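Long-range contacts in sgbp-b (Bacteroides uniformis, PDB 7K44), which probably binds xyloglucan at the cell surface of a human gut commensal, as a surface glycan-binding protein of a xyloglucan utilization locus: residues 186-191 / 202-207; 208-213 / 377-382; 218-223 / 259-264; 265-270 / 356-361; 281-286 / 336-341. One frame throughout, in Å; residues are numbered along the deposited sequence.

Interaction 1 of 5, residues 186-191 / 202-207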
# COMPACT_ATOMS: atom_id res chain seq x y z
N GLY A 186 -3.68 18.49 -4.55
CA GLY A 186 -4.23 17.82 -5.71
C GLY A 186 -3.28 16.74 -6.20
O GLY A 186 -2.31 16.39 -5.53
N THR A 187 -3.58 16.22 -7.40
CA THR A 187 -2.80 15.12 -7.96
C THR A 187 -1.32 15.48 -7.96
O THR A 187 -0.93 16.56 -8.41
CB THR A 187 -3.26 14.81 -9.39
OG1 THR A 187 -4.65 14.48 -9.40
CG2 THR A 187 -2.47 13.62 -9.96
N CYS A 188 -0.50 14.57 -7.45
CA CYS A 188 0.93 14.81 -7.38
C CYS A 188 1.64 13.46 -7.44
O CYS A 188 1.04 12.44 -7.76
CB CYS A 188 1.28 15.55 -6.08
SG CYS A 188 0.66 14.68 -4.60
N SER A 189 2.94 13.47 -7.14
CA SER A 189 3.73 12.25 -7.06
C SER A 189 4.04 11.97 -5.60
O SER A 189 4.42 12.88 -4.86
CB SER A 189 5.05 12.39 -7.83
OG SER A 189 4.83 12.32 -9.23
N LEU A 190 3.85 10.72 -5.19
CA LEU A 190 4.44 10.21 -3.96
C LEU A 190 5.88 9.85 -4.25
O LEU A 190 6.16 9.14 -5.22
CB LEU A 190 3.68 8.97 -3.51
CG LEU A 190 4.30 8.17 -2.37
CD1 LEU A 190 4.27 8.98 -1.09
CD2 LEU A 190 3.58 6.82 -2.20
N ALA A 191 6.81 10.34 -3.43
CA ALA A 191 8.23 10.12 -3.68
C ALA A 191 8.91 9.69 -2.40
O ALA A 191 8.75 10.34 -1.36
CB ALA A 191 8.89 11.39 -4.21
N PRO A 202 3.39 8.47 -9.69
CA PRO A 202 2.53 9.54 -10.19
C PRO A 202 1.06 9.20 -9.97
O PRO A 202 0.69 8.07 -9.67
CB PRO A 202 2.84 9.56 -11.69
CG PRO A 202 3.20 8.14 -12.00
CD PRO A 202 3.89 7.60 -10.78
N GLY A 203 0.22 10.22 -10.11
CA GLY A 203 -1.21 10.02 -9.92
C GLY A 203 -1.64 9.95 -8.48
O GLY A 203 -2.80 9.60 -8.21
N PHE A 204 -0.76 10.27 -7.54
CA PHE A 204 -1.08 10.19 -6.13
C PHE A 204 -2.01 11.33 -5.71
O PHE A 204 -1.95 12.44 -6.25
CB PHE A 204 0.22 10.24 -5.32
CG PHE A 204 0.04 9.93 -3.87
CD1 PHE A 204 -0.20 8.63 -3.45
CD2 PHE A 204 0.14 10.94 -2.93
CE1 PHE A 204 -0.37 8.36 -2.10
CE2 PHE A 204 -0.03 10.67 -1.59
CZ PHE A 204 -0.28 9.38 -1.17
N TYR A 205 -2.90 11.04 -4.76
CA TYR A 205 -3.86 12.01 -4.24
C TYR A 205 -4.71 12.70 -5.31
O TYR A 205 -4.71 13.93 -5.41
CB TYR A 205 -3.18 13.02 -3.33
CG TYR A 205 -3.98 13.20 -2.06
CD1 TYR A 205 -3.86 12.30 -1.00
CD2 TYR A 205 -4.88 14.25 -1.94
CE1 TYR A 205 -4.61 12.47 0.16
CE2 TYR A 205 -5.64 14.41 -0.78
CZ TYR A 205 -5.49 13.52 0.26
OH TYR A 205 -6.24 13.68 1.40
N PRO A 206 -5.46 11.93 -6.12
CA PRO A 206 -6.21 12.48 -7.27
C PRO A 206 -7.50 13.19 -6.88
O PRO A 206 -8.63 12.80 -7.23
CB PRO A 206 -6.46 11.23 -8.12
CG PRO A 206 -6.58 10.13 -7.12
CD PRO A 206 -5.59 10.47 -6.02
N LEU A 207 -7.34 14.30 -6.17
CA LEU A 207 -8.50 15.06 -5.71
C LEU A 207 -9.35 15.58 -6.87
O LEU A 207 -10.57 15.70 -6.73
CB LEU A 207 -8.06 16.25 -4.86
CG LEU A 207 -7.55 15.93 -3.46
CD1 LEU A 207 -7.16 17.22 -2.75
CD2 LEU A 207 -8.63 15.18 -2.69

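Interaction 2 of 5, residues 208-213 / 377-382. With CA (calcium ion), chain B.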
# COMPACT_ATOMS: atom_id res chain seq x y z
N GLU A 208 -8.72 15.90 -7.99
CA GLU A 208 -9.45 16.41 -9.14
C GLU A 208 -10.41 15.37 -9.71
O GLU A 208 -11.34 15.73 -10.44
CB GLU A 208 -8.45 16.84 -10.21
CG GLU A 208 -7.63 18.08 -9.84
CD GLU A 208 -6.33 17.76 -9.11
OE1 GLU A 208 -6.15 16.60 -8.68
OE2 GLU A 208 -5.48 18.67 -8.97
N ASN A 209 -10.20 14.09 -9.38
CA ASN A 209 -11.00 13.00 -9.90
C ASN A 209 -12.12 12.57 -8.95
O ASN A 209 -12.83 11.61 -9.25
CB ASN A 209 -10.11 11.80 -10.22
CG ASN A 209 -9.12 12.10 -11.33
OD1 ASN A 209 -8.27 12.99 -11.18
ND2 ASN A 209 -9.23 11.37 -12.43
N ILE A 210 -12.30 13.28 -7.84
CA ILE A 210 -13.35 12.97 -6.88
C ILE A 210 -14.71 13.32 -7.47
O ILE A 210 -14.91 14.42 -8.00
CB ILE A 210 -13.10 13.75 -5.57
CG1 ILE A 210 -11.93 13.15 -4.80
CG2 ILE A 210 -14.36 13.78 -4.70
CD1 ILE A 210 -12.28 11.83 -4.10
N VAL A 211 -15.65 12.37 -7.38
CA VAL A 211 -17.03 12.58 -7.82
C VAL A 211 -18.01 12.66 -6.66
O VAL A 211 -19.16 13.11 -6.86
CB VAL A 211 -17.48 11.51 -8.84
CG1 VAL A 211 -16.54 11.50 -10.03
CG2 VAL A 211 -17.57 10.13 -8.19
N LEU A 212 -17.60 12.25 -5.46
CA LEU A 212 -18.47 12.31 -4.29
C LEU A 212 -17.60 12.26 -3.05
O LEU A 212 -16.88 11.28 -2.84
CB LEU A 212 -19.45 11.14 -4.28
CG LEU A 212 -20.29 10.99 -3.00
CD1 LEU A 212 -21.23 12.20 -2.79
CD2 LEU A 212 -21.11 9.72 -3.02
N ASN A 213 -17.68 13.30 -2.21
CA ASN A 213 -16.94 13.28 -0.96
C ASN A 213 -17.76 13.73 0.24
O ASN A 213 -17.20 13.84 1.34
CB ASN A 213 -15.61 14.06 -1.04
CG ASN A 213 -15.81 15.55 -1.20
OD1 ASN A 213 -16.92 16.07 -1.09
ND2 ASN A 213 -14.71 16.25 -1.47
N PHE A 377 -17.76 5.11 4.40
CA PHE A 377 -17.40 5.30 3.00
C PHE A 377 -17.12 6.77 2.73
O PHE A 377 -17.82 7.65 3.25
CB PHE A 377 -18.59 4.89 2.11
CG PHE A 377 -18.96 3.45 2.19
CD1 PHE A 377 -19.86 3.00 3.15
CD2 PHE A 377 -18.42 2.53 1.30
CE1 PHE A 377 -20.19 1.66 3.22
CE2 PHE A 377 -18.75 1.19 1.37
CZ PHE A 377 -19.63 0.76 2.34
N ASP A 378 -16.14 7.04 1.87
CA ASP A 378 -15.81 8.41 1.50
C ASP A 378 -14.99 8.42 0.23
O ASP A 378 -14.44 7.39 -0.21
CB ASP A 378 -15.03 9.10 2.64
CG ASP A 378 -15.16 10.64 2.64
OD1 ASP A 378 -15.76 11.27 1.74
OD2 ASP A 378 -14.62 11.21 3.62
N ASN A 379 -14.87 9.61 -0.36
CA ASN A 379 -13.88 9.90 -1.40
C ASN A 379 -14.00 8.97 -2.61
O ASN A 379 -13.04 8.30 -2.99
CB ASN A 379 -12.46 9.91 -0.83
CG ASN A 379 -12.17 11.18 -0.06
OD1 ASN A 379 -12.82 12.21 -0.27
ND2 ASN A 379 -11.17 11.13 0.82
N PHE A 380 -15.18 8.97 -3.23
CA PHE A 380 -15.35 8.24 -4.48
C PHE A 380 -14.70 9.03 -5.61
O PHE A 380 -14.96 10.23 -5.78
CB PHE A 380 -16.84 8.01 -4.78
CG PHE A 380 -17.54 7.14 -3.78
CD1 PHE A 380 -18.02 7.68 -2.59
CD2 PHE A 380 -17.73 5.80 -4.03
CE1 PHE A 380 -18.69 6.88 -1.66
CE2 PHE A 380 -18.39 4.99 -3.10
CZ PHE A 380 -18.86 5.52 -1.92
N ARG A 381 -13.84 8.37 -6.38
CA ARG A 381 -13.14 8.99 -7.49
C ARG A 381 -13.13 8.04 -8.68
O ARG A 381 -13.25 6.83 -8.51
CB ARG A 381 -11.70 9.40 -7.13
CG ARG A 381 -10.79 8.27 -6.65
CD ARG A 381 -10.70 8.20 -5.14
NE ARG A 381 -9.64 7.30 -4.66
CZ ARG A 381 -9.53 6.90 -3.40
NH1 ARG A 381 -8.53 6.08 -3.04
NH2 ARG A 381 -10.41 7.32 -2.49
N VAL A 382 -13.02 8.60 -9.88
CA VAL A 382 -12.86 7.82 -11.11
C VAL A 382 -11.44 8.06 -11.61
O VAL A 382 -11.07 9.20 -11.91
CB VAL A 382 -13.89 8.20 -12.18
CG1 VAL A 382 -13.62 7.36 -13.44
CG2 VAL A 382 -15.31 7.99 -11.68
CA CA B . -15.53 13.44 3.06
O HOH W 1 -12.20 14.71 -1.52
O HOH W 2 -13.69 13.92 1.57

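Interaction 3 of 5, residues 218-223 / 259-264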
# COMPACT_ATOMS: atom_id res chain seq x y z
N GLY A 218 -20.69 16.53 -4.60
CA GLY A 218 -21.79 15.59 -4.51
C GLY A 218 -22.59 15.74 -3.24
O GLY A 218 -22.37 16.62 -2.40
N TRP A 219 -23.56 14.84 -3.09
CA TRP A 219 -24.47 14.93 -1.96
C TRP A 219 -25.11 13.57 -1.68
O TRP A 219 -25.28 12.74 -2.58
CB TRP A 219 -25.55 15.99 -2.22
CG TRP A 219 -26.51 15.66 -3.35
CD1 TRP A 219 -27.71 15.01 -3.25
CD2 TRP A 219 -26.33 15.95 -4.74
NE1 TRP A 219 -28.29 14.88 -4.50
CE2 TRP A 219 -27.46 15.45 -5.43
CE3 TRP A 219 -25.32 16.58 -5.48
CZ2 TRP A 219 -27.60 15.56 -6.81
CZ3 TRP A 219 -25.47 16.69 -6.85
CH2 TRP A 219 -26.59 16.17 -7.50
N PHE A 220 -25.49 13.37 -0.43
CA PHE A 220 -26.33 12.24 -0.05
C PHE A 220 -27.78 12.54 -0.41
O PHE A 220 -28.28 13.65 -0.19
CB PHE A 220 -26.18 11.99 1.46
CG PHE A 220 -26.97 10.82 1.97
CD1 PHE A 220 -26.56 9.53 1.69
CD2 PHE A 220 -28.10 10.99 2.75
CE1 PHE A 220 -27.28 8.44 2.16
CE2 PHE A 220 -28.81 9.90 3.21
CZ PHE A 220 -28.39 8.62 2.92
N SER A 221 -28.47 11.54 -0.96
CA SER A 221 -29.87 11.67 -1.33
C SER A 221 -30.79 10.95 -0.37
O SER A 221 -31.71 11.56 0.20
CB SER A 221 -30.09 11.16 -2.77
OG SER A 221 -31.41 11.45 -3.20
N TRP A 222 -30.57 9.66 -0.14
CA TRP A 222 -31.36 8.90 0.80
C TRP A 222 -30.70 7.55 1.03
O TRP A 222 -29.80 7.14 0.29
CB TRP A 222 -32.81 8.68 0.32
CG TRP A 222 -32.96 7.94 -1.00
CD1 TRP A 222 -32.85 8.47 -2.25
CD2 TRP A 222 -33.32 6.57 -1.17
NE1 TRP A 222 -33.10 7.50 -3.20
CE2 TRP A 222 -33.37 6.32 -2.56
CE3 TRP A 222 -33.55 5.51 -0.29
CZ2 TRP A 222 -33.66 5.06 -3.08
CZ3 TRP A 222 -33.84 4.26 -0.81
CH2 TRP A 222 -33.89 4.05 -2.19
N GLY A 223 -31.17 6.86 2.05
CA GLY A 223 -30.73 5.50 2.27
C GLY A 223 -31.02 4.94 3.64
O GLY A 223 -30.87 5.62 4.66
N GLY A 259 -29.72 -1.71 3.76
CA GLY A 259 -28.93 -0.49 3.83
C GLY A 259 -28.65 0.06 2.44
O GLY A 259 -28.42 -0.71 1.50
N GLN A 260 -28.68 1.39 2.31
CA GLN A 260 -28.34 2.01 1.03
C GLN A 260 -27.64 3.33 1.27
O GLN A 260 -27.94 4.05 2.23
CB GLN A 260 -29.57 2.32 0.17
CG GLN A 260 -30.49 1.14 -0.12
CD GLN A 260 -31.51 0.93 0.99
OE1 GLN A 260 -32.02 1.88 1.58
NE2 GLN A 260 -31.79 -0.33 1.29
N LEU A 261 -26.73 3.67 0.37
CA LEU A 261 -26.24 5.02 0.19
C LEU A 261 -26.62 5.40 -1.24
O LEU A 261 -26.01 4.91 -2.20
CB LEU A 261 -24.73 5.12 0.36
CG LEU A 261 -24.15 4.77 1.73
CD1 LEU A 261 -22.62 4.93 1.69
CD2 LEU A 261 -24.76 5.66 2.80
N GLN A 262 -27.65 6.22 -1.39
CA GLN A 262 -28.08 6.69 -2.70
C GLN A 262 -27.64 8.14 -2.76
O GLN A 262 -28.10 8.96 -1.97
CB GLN A 262 -29.60 6.56 -2.88
CG GLN A 262 -30.12 5.18 -2.50
CD GLN A 262 -29.90 4.11 -3.57
OE1 GLN A 262 -29.51 3.00 -3.25
NE2 GLN A 262 -30.15 4.45 -4.83
N ASN A 263 -26.73 8.45 -3.67
CA ASN A 263 -26.01 9.71 -3.66
C ASN A 263 -26.09 10.38 -5.02
O ASN A 263 -26.17 9.71 -6.05
CB ASN A 263 -24.50 9.47 -3.40
CG ASN A 263 -24.23 8.51 -2.24
OD1 ASN A 263 -24.28 8.90 -1.07
ND2 ASN A 263 -23.91 7.26 -2.57
N GLY A 264 -26.03 11.71 -5.02
CA GLY A 264 -25.77 12.43 -6.24
C GLY A 264 -24.28 12.68 -6.39
O GLY A 264 -23.64 13.24 -5.50

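Interaction 4 of 5, residues 265-270 / 356-361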
# COMPACT_ATOMS: atom_id res chain seq x y z
N ALA A 265 -23.70 12.24 -7.50
CA ALA A 265 -22.28 12.45 -7.74
C ALA A 265 -22.09 13.55 -8.79
O ALA A 265 -23.02 13.89 -9.53
CB ALA A 265 -21.62 11.15 -8.21
N VAL A 266 -20.89 14.11 -8.83
CA VAL A 266 -20.53 15.15 -9.78
C VAL A 266 -19.52 14.54 -10.75
O VAL A 266 -18.35 14.36 -10.40
CB VAL A 266 -19.97 16.39 -9.09
CG1 VAL A 266 -19.53 17.42 -10.12
CG2 VAL A 266 -20.99 16.97 -8.15
N TRP A 267 -19.96 14.24 -11.96
CA TRP A 267 -19.13 13.47 -12.88
C TRP A 267 -18.27 14.34 -13.80
O TRP A 267 -17.48 13.79 -14.57
CB TRP A 267 -20.00 12.51 -13.70
CG TRP A 267 -20.83 11.59 -12.84
CD1 TRP A 267 -22.14 11.76 -12.49
CD2 TRP A 267 -20.40 10.37 -12.22
NE1 TRP A 267 -22.55 10.73 -11.69
CE2 TRP A 267 -21.51 9.85 -11.52
CE3 TRP A 267 -19.18 9.68 -12.18
CZ2 TRP A 267 -21.44 8.67 -10.80
CZ3 TRP A 267 -19.12 8.49 -11.47
CH2 TRP A 267 -20.24 8.00 -10.78
N GLY A 268 -18.38 15.66 -13.72
CA GLY A 268 -17.66 16.52 -14.63
C GLY A 268 -16.21 16.77 -14.28
O GLY A 268 -15.81 17.91 -14.03
N ILE A 269 -15.40 15.71 -14.27
CA ILE A 269 -13.99 15.85 -13.93
C ILE A 269 -13.28 16.68 -14.98
O ILE A 269 -13.51 16.53 -16.19
CB ILE A 269 -13.37 14.45 -13.79
CG1 ILE A 269 -13.95 13.71 -12.57
CG2 ILE A 269 -11.84 14.53 -13.68
CD1 ILE A 269 -13.69 12.22 -12.57
N ASP A 270 -12.42 17.59 -14.52
CA ASP A 270 -11.58 18.40 -15.40
C ASP A 270 -10.86 17.51 -16.40
O ASP A 270 -10.23 16.52 -16.02
CB ASP A 270 -10.56 19.14 -14.52
CG ASP A 270 -9.62 20.05 -15.30
OD1 ASP A 270 -9.60 20.02 -16.54
OD2 ASP A 270 -8.89 20.81 -14.63
N ASP A 356 -27.31 11.21 -12.50
CA ASP A 356 -26.09 11.50 -11.74
C ASP A 356 -25.85 10.56 -10.57
O ASP A 356 -24.86 10.75 -9.85
CB ASP A 356 -26.09 12.96 -11.23
CG ASP A 356 -27.27 13.26 -10.31
OD1 ASP A 356 -27.77 12.35 -9.62
OD2 ASP A 356 -27.74 14.43 -10.30
N GLU A 357 -26.69 9.55 -10.35
CA GLU A 357 -26.65 8.81 -9.10
C GLU A 357 -25.43 7.90 -9.00
O GLU A 357 -24.94 7.33 -9.99
CB GLU A 357 -27.92 7.97 -8.95
CG GLU A 357 -28.06 7.30 -7.58
CD GLU A 357 -29.38 6.59 -7.43
OE1 GLU A 357 -29.64 5.63 -8.18
OE2 GLU A 357 -30.19 7.01 -6.57
N LEU A 358 -24.94 7.75 -7.78
CA LEU A 358 -23.96 6.74 -7.39
C LEU A 358 -24.63 5.99 -6.25
O LEU A 358 -24.93 6.59 -5.21
CB LEU A 358 -22.67 7.42 -6.95
CG LEU A 358 -21.41 6.57 -6.73
CD1 LEU A 358 -20.16 7.45 -6.74
CD2 LEU A 358 -21.50 5.80 -5.44
N ALA A 359 -24.93 4.71 -6.44
CA ALA A 359 -25.69 3.93 -5.47
C ALA A 359 -24.92 2.71 -4.97
O ALA A 359 -24.32 1.98 -5.76
CB ALA A 359 -27.04 3.48 -6.04
N LEU A 360 -25.00 2.48 -3.65
CA LEU A 360 -24.50 1.29 -3.00
C LEU A 360 -25.62 0.72 -2.14
O LEU A 360 -26.26 1.47 -1.40
CB LEU A 360 -23.29 1.58 -2.09
CG LEU A 360 -22.03 2.17 -2.70
CD1 LEU A 360 -22.12 3.69 -2.72
CD2 LEU A 360 -20.83 1.74 -1.88
N GLN A 361 -25.86 -0.59 -2.23
CA GLN A 361 -26.92 -1.20 -1.44
C GLN A 361 -26.45 -2.50 -0.82
O GLN A 361 -25.88 -3.35 -1.51
CB GLN A 361 -28.17 -1.47 -2.27
CG GLN A 361 -28.66 -0.26 -3.01
CD GLN A 361 -29.93 -0.52 -3.78
OE1 GLN A 361 -30.29 -1.67 -4.04
NE2 GLN A 361 -30.65 0.55 -4.13

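Interaction 5 of 5, residues 281-286 / 336-341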
# COMPACT_ATOMS: atom_id res chain seq x y z
N SER A 281 -12.83 0.87 -20.08
CA SER A 281 -12.08 -0.32 -19.71
C SER A 281 -10.79 0.00 -18.97
O SER A 281 -10.20 -0.89 -18.35
CB SER A 281 -11.72 -1.11 -20.98
OG SER A 281 -10.81 -0.35 -21.77
N GLU A 282 -10.31 1.25 -19.04
CA GLU A 282 -9.08 1.65 -18.38
C GLU A 282 -9.32 2.39 -17.08
O GLU A 282 -8.37 2.89 -16.47
CB GLU A 282 -8.22 2.48 -19.34
CG GLU A 282 -7.87 1.71 -20.62
CD GLU A 282 -7.07 2.53 -21.64
OE1 GLU A 282 -6.81 3.73 -21.40
OE2 GLU A 282 -6.69 1.95 -22.68
N LEU A 283 -10.57 2.47 -16.62
CA LEU A 283 -10.92 3.30 -15.48
C LEU A 283 -11.52 2.45 -14.37
O LEU A 283 -12.08 1.38 -14.61
CB LEU A 283 -11.94 4.37 -15.88
CG LEU A 283 -11.42 5.45 -16.84
CD1 LEU A 283 -12.59 6.29 -17.37
CD2 LEU A 283 -10.37 6.32 -16.20
N ALA A 284 -11.44 2.96 -13.13
CA ALA A 284 -12.05 2.32 -11.98
C ALA A 284 -12.81 3.36 -11.17
O ALA A 284 -12.41 4.53 -11.10
CB ALA A 284 -11.02 1.67 -11.04
N LEU A 285 -13.92 2.92 -10.58
CA LEU A 285 -14.54 3.65 -9.48
C LEU A 285 -13.83 3.23 -8.20
O LEU A 285 -13.79 2.04 -7.86
CB LEU A 285 -16.03 3.36 -9.37
CG LEU A 285 -16.70 4.08 -8.19
CD1 LEU A 285 -16.83 5.55 -8.51
CD2 LEU A 285 -18.07 3.48 -7.92
N GLN A 286 -13.24 4.20 -7.49
CA GLN A 286 -12.35 3.91 -6.39
C GLN A 286 -12.81 4.72 -5.19
O GLN A 286 -13.26 5.86 -5.35
CB GLN A 286 -10.93 4.29 -6.81
CG GLN A 286 -9.84 4.04 -5.80
CD GLN A 286 -8.49 4.41 -6.37
OE1 GLN A 286 -8.01 5.54 -6.23
NE2 GLN A 286 -7.85 3.45 -7.05
N ILE A 336 -13.33 -0.73 -8.17
CA ILE A 336 -14.21 -1.55 -9.00
C ILE A 336 -14.04 -1.10 -10.45
O ILE A 336 -14.16 0.10 -10.73
CB ILE A 336 -15.67 -1.42 -8.56
CG1 ILE A 336 -15.83 -1.93 -7.13
CG2 ILE A 336 -16.60 -2.14 -9.53
CD1 ILE A 336 -17.24 -2.06 -6.70
N PRO A 337 -13.75 -2.00 -11.39
CA PRO A 337 -13.56 -1.56 -12.77
C PRO A 337 -14.82 -0.89 -13.29
O PRO A 337 -15.93 -1.40 -13.12
CB PRO A 337 -13.27 -2.87 -13.52
CG PRO A 337 -12.74 -3.81 -12.46
CD PRO A 337 -13.55 -3.45 -11.23
N LEU A 338 -14.64 0.27 -13.92
CA LEU A 338 -15.79 1.01 -14.41
C LEU A 338 -16.53 0.24 -15.49
O LEU A 338 -17.75 0.40 -15.65
CB LEU A 338 -15.35 2.39 -14.91
CG LEU A 338 -16.45 3.44 -15.09
CD1 LEU A 338 -17.15 3.73 -13.75
CD2 LEU A 338 -15.85 4.70 -15.68
N SER A 339 -15.81 -0.60 -16.25
CA SER A 339 -16.48 -1.42 -17.25
C SER A 339 -17.41 -2.46 -16.64
O SER A 339 -18.22 -3.04 -17.37
CB SER A 339 -15.46 -2.06 -18.20
OG SER A 339 -14.63 -2.98 -17.51
N GLU A 340 -17.33 -2.73 -15.32
CA GLU A 340 -18.30 -3.59 -14.65
C GLU A 340 -19.54 -2.82 -14.23
O GLU A 340 -20.48 -3.44 -13.70
CB GLU A 340 -17.68 -4.25 -13.41
CG GLU A 340 -16.55 -5.25 -13.68
CD GLU A 340 -17.03 -6.59 -14.22
OE1 GLU A 340 -18.25 -6.80 -14.39
OE2 GLU A 340 -16.16 -7.47 -14.45
N LEU A 341 -19.56 -1.51 -14.43
CA LEU A 341 -20.64 -0.67 -13.94
C LEU A 341 -21.33 0.14 -15.02
O LEU A 341 -22.43 0.65 -14.78
CB LEU A 341 -20.12 0.33 -12.89
CG LEU A 341 -19.63 -0.27 -11.58
CD1 LEU A 341 -18.80 0.77 -10.81
CD2 LEU A 341 -20.84 -0.71 -10.79
O HOH W 3 -12.87 -0.87 -16.35

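Interaction 1 of 5, residues 186-191 / 202-207
Gly203 and Phe204 both face Cys188, a G1 beta bulge that turns the chain just as it leaves strand 197-204. Gly203 takes a positive phi of 78°, a value that favours glycine, and the extra residue leaves Cys188 and Phe204 as an antiparallel hydrogen-bonded pair. Cys188 N gives a fairly straight bond to Phe204 O at 2.8 Å, while the return bond, from Phe204 N to Cys188 O, is more bent. The side chains of this pair share one side of the sheet. Cys188 SG comes to the rim of the Phe204 ring, 4.1 Å from CD2 and almost in the ring plane, a sulfur-aromatic contact at the edge. Leu190 CB instead lies over a face of that ring, 4.0 Å from its centroid, in a CH-pi contact. The bulge closes the open end of a beta hairpin, strands 188-194 and 197-204, in the IPT/TIG domain. Phe204 is buried, with Met157 and Pro136 also against it; an alanine here would probably open a gap beneath Leu190 CB and leave Cys188 SG without its aromatic neighbour. Further along, Thr187 crosses Pro206 at about a right angle, with Thr187 OG1 3.3 Å from Pro206 CA. With OG1 anti to the carbonyl carbon (chi1 -58°), the hydroxyl also reaches Glu208 for a hydrogen bond, and CG2 swings the other way to touch Gly203 CA at 3.8 Å.

Interaction 2 of 5, residues 208-213 / 377-382
Leu212 and Phe380 lie side by side and point the same way, Leu212 CD2 meeting Phe380 CD1 at 3.7 Å. They pair within a classic beta bulge: Val211 and Leu212 both face Phe380, joining the short strand 210-212 antiparallel to strand 371-384 of the glycan-binding domain. Phe380 O takes a good bond from Val211 N and a weak one from Leu212 N. Ile210 and Arg381 project from the other side of the sheet, where Ile210 CD1 rests on Arg381 CB at 3.9 Å. The arginine then bends away at chi2 (-98°), and its NH2 bonds Asn379 O and forms a salt bridge with Glu288. Asn209 points ND2 at Val382 O, 2.9 Å away; the oxygen lies close to the amide plane and the donor in the carbonyl plane, while Val382 N bonds Asn209 O. A leucine in place of Asn209 would probably leave Val382 O without this donor and the start of the pairing less firmly held. At the far end sits the calcium ion, completed by Asp215, Asp241 and Lys243. Asp378 grips it with both carboxylate oxygens, Asn213 contributes its backbone O at 2.4 Å, and water 2, also bound to the metal, donates to Asn379 OD1 at 2.7 Å.

Interaction 3 of 5, residues 218-223 / 259-264
Gln262 O accepts from both Ser221 N and Trp222 N, the mark of a classic beta bulge in the edge strand 219-222 where it runs antiparallel to strand 255-264. The Ser221 bond is the shorter at 2.8 Å; the Trp222 bond, 3.2 Å, uses a lone pair in the carbonyl plane. Trp222 O is repaid by Gln262 N, almost in line with the carbonyl. Before the bulge, Trp219 and Gly264 exchange N-H and C=O in both directions.

The side-chain amides find their partners outside the two segments, within the protein. Gln262 OE1 accepts from Gln361, Asn263 bonds Tyr214 through OD1 and Leu358 O through ND2, and Gln260 OE1 takes the N-H of Gly224. That leaves the aliphatic part of Gln262 to pack: with CG anti to the carbonyl carbon (chi1 -49°), it lays CG over the six-membered ring of Trp222, 3.6 Å from its centroid. Trp219 lies across Gly264 in like fashion, Gly264 CA standing 3.7 Å from the centroid of its six-membered ring.

Interaction 4 of 5, residues 265-270 / 356-361
Two hydrogen bonds converge on Asp356 O, one from the backbone N of Ala265 and one from the indole NE1 of Trp267, both 3.0 Å long. They arrive from opposite faces of the carbonyl plane. The Trp267 donor stands well above that plane, 53° out of it, rather than on a lone pair, but its N-H still points fairly straight at the oxygen (156°). The indole reaches over because CG of Trp267 sits anti to the carbonyl carbon (chi1 -56°), and its edge is thereby presented to the start of strand 357-364.

The apolar contacts are few. Trp267 CH2 meets Leu358 CD1 at 4.1 Å, the two side chains crossing at about a right angle, and Ala265 CB packs on Leu358 CB at the same distance. Ala265 CB also lies over a face of the indole, towards its rim, so the methyl touches both the ring and the leucine. Phe350 adds an edge-to-face contact to Trp267.

Together these contacts fasten the loop that follows strand 255-264 to the entry of strand 357-364. Trp267 also touches Val382 and Leu358 touches Phe380, both of strand 371-384, so the contact joins the two sheets, as in a beta-sandwich.

Interaction 5 of 5, residues 281-286 / 336-341
Strand 283-291 pairs antiparallel with the end of strand 331-337, just where the latter gives way to a 3-10 turn, in the calcium-bearing sheet of the glycan-binding domain. Leu285 and Ile336 are a hydrogen-bonded pair: Leu285 N donates to Ile336 O and Ile336 N to Leu285 O, each at 2.8 Å. Ala284 and Pro337 form the neighbouring non-hydrogen-bonded pair, a place a proline can take because no N-H is needed there, and their side chains diverge; Ala284 CA approaches Ile336 O at 3.3 Å in a CA-H...O contact. A further bond runs from Leu338 N to Leu283 O, almost straight (170°). That same oxygen also accepts a hydrogen bond from water 3, which in turn accepts from Ser339 N, so the start of the 3-10 segment is tied back to the strand through the solvent molecule.

The leucines fill in beside the backbone. Leu283 and Leu338 lie side by side and point the same way, Leu283 CB touching Leu338 CD2 at 3.9 Å; Leu338 has CG anti to the backbone N (chi1 -164°), which brings CD2 alongside Leu283. Leu285 meets Leu341 at about a right angle, CD2 to CD1 at 4.0 Å. Ile303 and Leu305 of strand 300-305 pack on Leu341 from the other sheet, and Val382 adjoins Leu338, so the contact joins the two facing sheets, as in the core of a beta-sandwich.

Overall arrangement
Interaction 1 closes the hairpin of the IPT/TIG domain and hands the chain straight to interaction 2; the two touch through Thr187 and Glu208. The other four share the glycan-binding domain. Interactions 2 and 5 meet in one sheet, where Arg381 N bonds Gln286 O at 2.8 Å; interactions 3 and 4 meet in the other, where Leu261 N bonds Leu360 O at 2.9 Å. Interaction 4 lies closest to interaction 2, with centres about 8 Å apart, and Val266 N bonds Val211 O there. Calcium belongs to interaction 2; Gly218 CA of interaction 3 is about 10 Å from the ion and the side chain of Leu358 of interaction 4 about 12 Å.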